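Local coordinates for EGF family domain-containing protein (Toxoplasma gondii, PDB 4Z80), which binds a peptide of the rhoptry neck protein RON2L1 as an apical membrane antigen (AMA4), and probably acts at the moving junction during host-cell invasion, at residues N119-N124 against F151-G156. Numbering follows the deposited sequence.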
loop_
_atom_site.group_PDB
_atom_site.type_symbol
_atom_site.label_atom_id
_atom_site.label_comp_id
_atom_site.label_asym_id
_atom_site.label_seq_id
_atom_site.Cartn_x
_atom_site.Cartn_y
_atom_site.Cartn_z
ATOM N N ASN A 119 7.836 9.571 -6.806
ATOM C CA ASN A 119 7.304 10.799 -7.399
ATOM C C ASN A 119 5.784 10.770 -7.355
ATOM O O ASN A 119 5.178 9.698 -7.399
ATOM C CB ASN A 119 7.763 10.973 -8.844
ATOM C CG ASN A 119 9.267 11.082 -8.986
ATOM O OD1 ASN A 119 10.011 11.099 -8.004
ATOM N ND2 ASN A 119 9.725 11.144 -10.234
ATOM N N GLU A 120 5.150 11.935 -7.266
ATOM C CA GLU A 120 3.699 11.969 -7.250
ATOM C C GLU A 120 3.088 11.546 -8.579
ATOM O O GLU A 120 3.735 11.579 -9.632
ATOM C CB GLU A 120 3.192 13.365 -6.889
ATOM C CG GLU A 120 3.292 13.678 -5.413
ATOM C CD GLU A 120 2.608 14.981 -5.045
ATOM O OE1 GLU A 120 1.984 15.602 -5.926
ATOM O OE2 GLU A 120 2.703 15.377 -3.870
ATOM N N ILE A 121 1.821 11.162 -8.513
ATOM C CA ILE A 121 1.032 10.861 -9.700
ATOM C C ILE A 121 0.693 12.108 -10.504
ATOM O O ILE A 121 0.819 13.241 -10.019
ATOM C CB ILE A 121 -0.287 10.130 -9.320
ATOM C CG1 ILE A 121 -1.212 11.044 -8.489
ATOM C CG2 ILE A 121 0.030 8.846 -8.565
ATOM C CD1 ILE A 121 -2.574 10.426 -8.152
ATOM N N HIS A 122 0.264 11.880 -11.742
ATOM C CA HIS A 122 -0.269 12.919 -12.610
ATOM C C HIS A 122 -1.637 12.447 -13.102
ATOM O O HIS A 122 -1.784 12.042 -14.255
ATOM C CB HIS A 122 0.670 13.201 -13.786
ATOM C CG HIS A 122 0.250 14.368 -14.626
ATOM N ND1 HIS A 122 1.009 15.512 -14.733
ATOM C CD2 HIS A 122 -0.863 14.587 -15.367
ATOM C CE1 HIS A 122 0.389 16.380 -15.515
ATOM N NE2 HIS A 122 -0.753 15.845 -15.909
ATOM N N ALA A 123 -2.636 12.479 -12.224
ATOM C CA ALA A 123 -3.959 11.976 -12.585
ATOM C C ALA A 123 -4.897 13.069 -13.109
ATOM O O ALA A 123 -6.097 12.838 -13.246
ATOM C CB ALA A 123 -4.597 11.269 -11.389
ATOM N N ASN A 124 -4.349 14.247 -13.411
ATOM C CA ASN A 124 -5.121 15.370 -13.951
ATOM C C ASN A 124 -6.189 15.827 -12.953
ATOM O O ASN A 124 -7.377 15.926 -13.280
ATOM C CB ASN A 124 -5.747 15.001 -15.296
ATOM C CG ASN A 124 -4.706 14.630 -16.338
ATOM O OD1 ASN A 124 -3.754 15.376 -16.567
ATOM N ND2 ASN A 124 -4.869 13.466 -16.953
ATOM N N PHE A 151 4.018 7.046 -8.449
ATOM C CA PHE A 151 2.804 6.421 -7.920
ATOM C C PHE A 151 2.310 7.041 -6.620
ATOM O O PHE A 151 1.293 6.606 -6.085
ATOM C CB PHE A 151 3.051 4.929 -7.686
ATOM C CG PHE A 151 2.372 4.035 -8.671
ATOM C CD1 PHE A 151 2.569 4.204 -10.027
ATOM C CD2 PHE A 151 1.568 2.998 -8.233
ATOM C CE1 PHE A 151 1.955 3.371 -10.937
ATOM C CE2 PHE A 151 0.959 2.154 -9.138
ATOM C CZ PHE A 151 1.154 2.343 -10.488
ATOM N N ALA A 152 3.014 8.044 -6.098
ATOM C CA ALA A 152 2.671 8.573 -4.782
ATOM C C ALA A 152 1.477 9.511 -4.839
ATOM O O ALA A 152 1.344 10.317 -5.748
ATOM C CB ALA A 152 3.859 9.292 -4.175
ATOM N N MET A 153 0.611 9.415 -3.840
ATOM C CA MET A 153 -0.546 10.296 -3.770
ATOM C C MET A 153 -0.090 11.734 -3.523
ATOM O O MET A 153 0.982 11.968 -2.960
ATOM C CB MET A 153 -1.505 9.827 -2.674
ATOM C CG MET A 153 -2.822 10.580 -2.611
ATOM S SD MET A 153 -3.644 10.593 -4.214
ATOM C CE MET A 153 -5.158 11.461 -3.788
ATOM N N TYR A 154 -0.914 12.683 -3.958
ATOM C CA TYR A 154 -0.674 14.101 -3.699
ATOM C C TYR A 154 -0.401 14.332 -2.225
ATOM O O TYR A 154 -0.943 13.644 -1.361
ATOM C CB TYR A 154 -1.874 14.934 -4.165
ATOM C CG TYR A 154 -2.260 14.663 -5.601
ATOM C CD1 TYR A 154 -1.431 15.052 -6.647
ATOM C CD2 TYR A 154 -3.443 14.015 -5.910
ATOM C CE1 TYR A 154 -1.768 14.798 -7.963
ATOM C CE2 TYR A 154 -3.797 13.764 -7.226
ATOM C CZ TYR A 154 -2.957 14.154 -8.247
ATOM O OH TYR A 154 -3.306 13.905 -9.563
ATOM N N ALA A 155 0.451 15.309 -1.937
ATOM C CA ALA A 155 0.883 15.547 -0.567
ATOM C C ALA A 155 -0.260 15.960 0.351
ATOM O O ALA A 155 -0.266 15.629 1.535
ATOM C CB ALA A 155 1.953 16.608 -0.543
ATOM N N GLY A 156 -1.209 16.704 -0.192
ATOM C CA GLY A 156 -2.319 17.203 0.593
ATOM C C GLY A 156 -3.284 17.957 -0.290
ATOM O O GLY A 156 -3.064 18.098 -1.498
HETATM O O HOH W 1 3.184 13.376 -2.059
#
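The ring of Tyr-154 receives Ile-121 over one face and, at its edge near the ring plane, the carboxylate of Glu-120. Both segments belong to the long connection between strands 101-104 and 160-161, in the loop-rich architecture of the PAN-type AMA ectodomain, and a single parallel beta bridge joins them. CG1 of Ile-121 lies 4.0 Å from the centroid of the Tyr-154 ring, a CH-pi contact displaced toward the hydroxyl end, and CD1 follows it onto CE2. Ile-121 reaches this face because CG1 sits between the backbone N and carbonyl carbon (chi1 65°). OE1 of Glu-120 stands 3.5 Å from CD1 of Tyr-154, with carboxylate and ring planes almost perpendicular.

In the bridge, Ala-152 N donates to Asn-119 O (3.0 Å), while Ala-152 O accepts a hydrogen bond from Ile-121 N (2.9 Å), flanking Glu-120. Beyond it the chains diverge, their overall directions 84° apart, and the tyrosine side chain links the two. Its OH accepts a hydrogen bond from Ala-123 N (3.1 Å) and has a weak one with Glu-143. Phe-151, just before Ala-152, packs its ring edge-to-face with that of Tyr-294, tying the bridge to the loop beyond strand 289-291.

The buried carboxylate of Glu-120 is well supplied with donors. OE1 accepts a hydrogen bond from the backbone N of Tyr-220, and OE2 takes a weak, bent one from Ala-155 N (3.0 Å). A water also donates to OE2 of Glu-120 (2.7 Å) and gives its other hydrogen to the carbonyl O of Met-153.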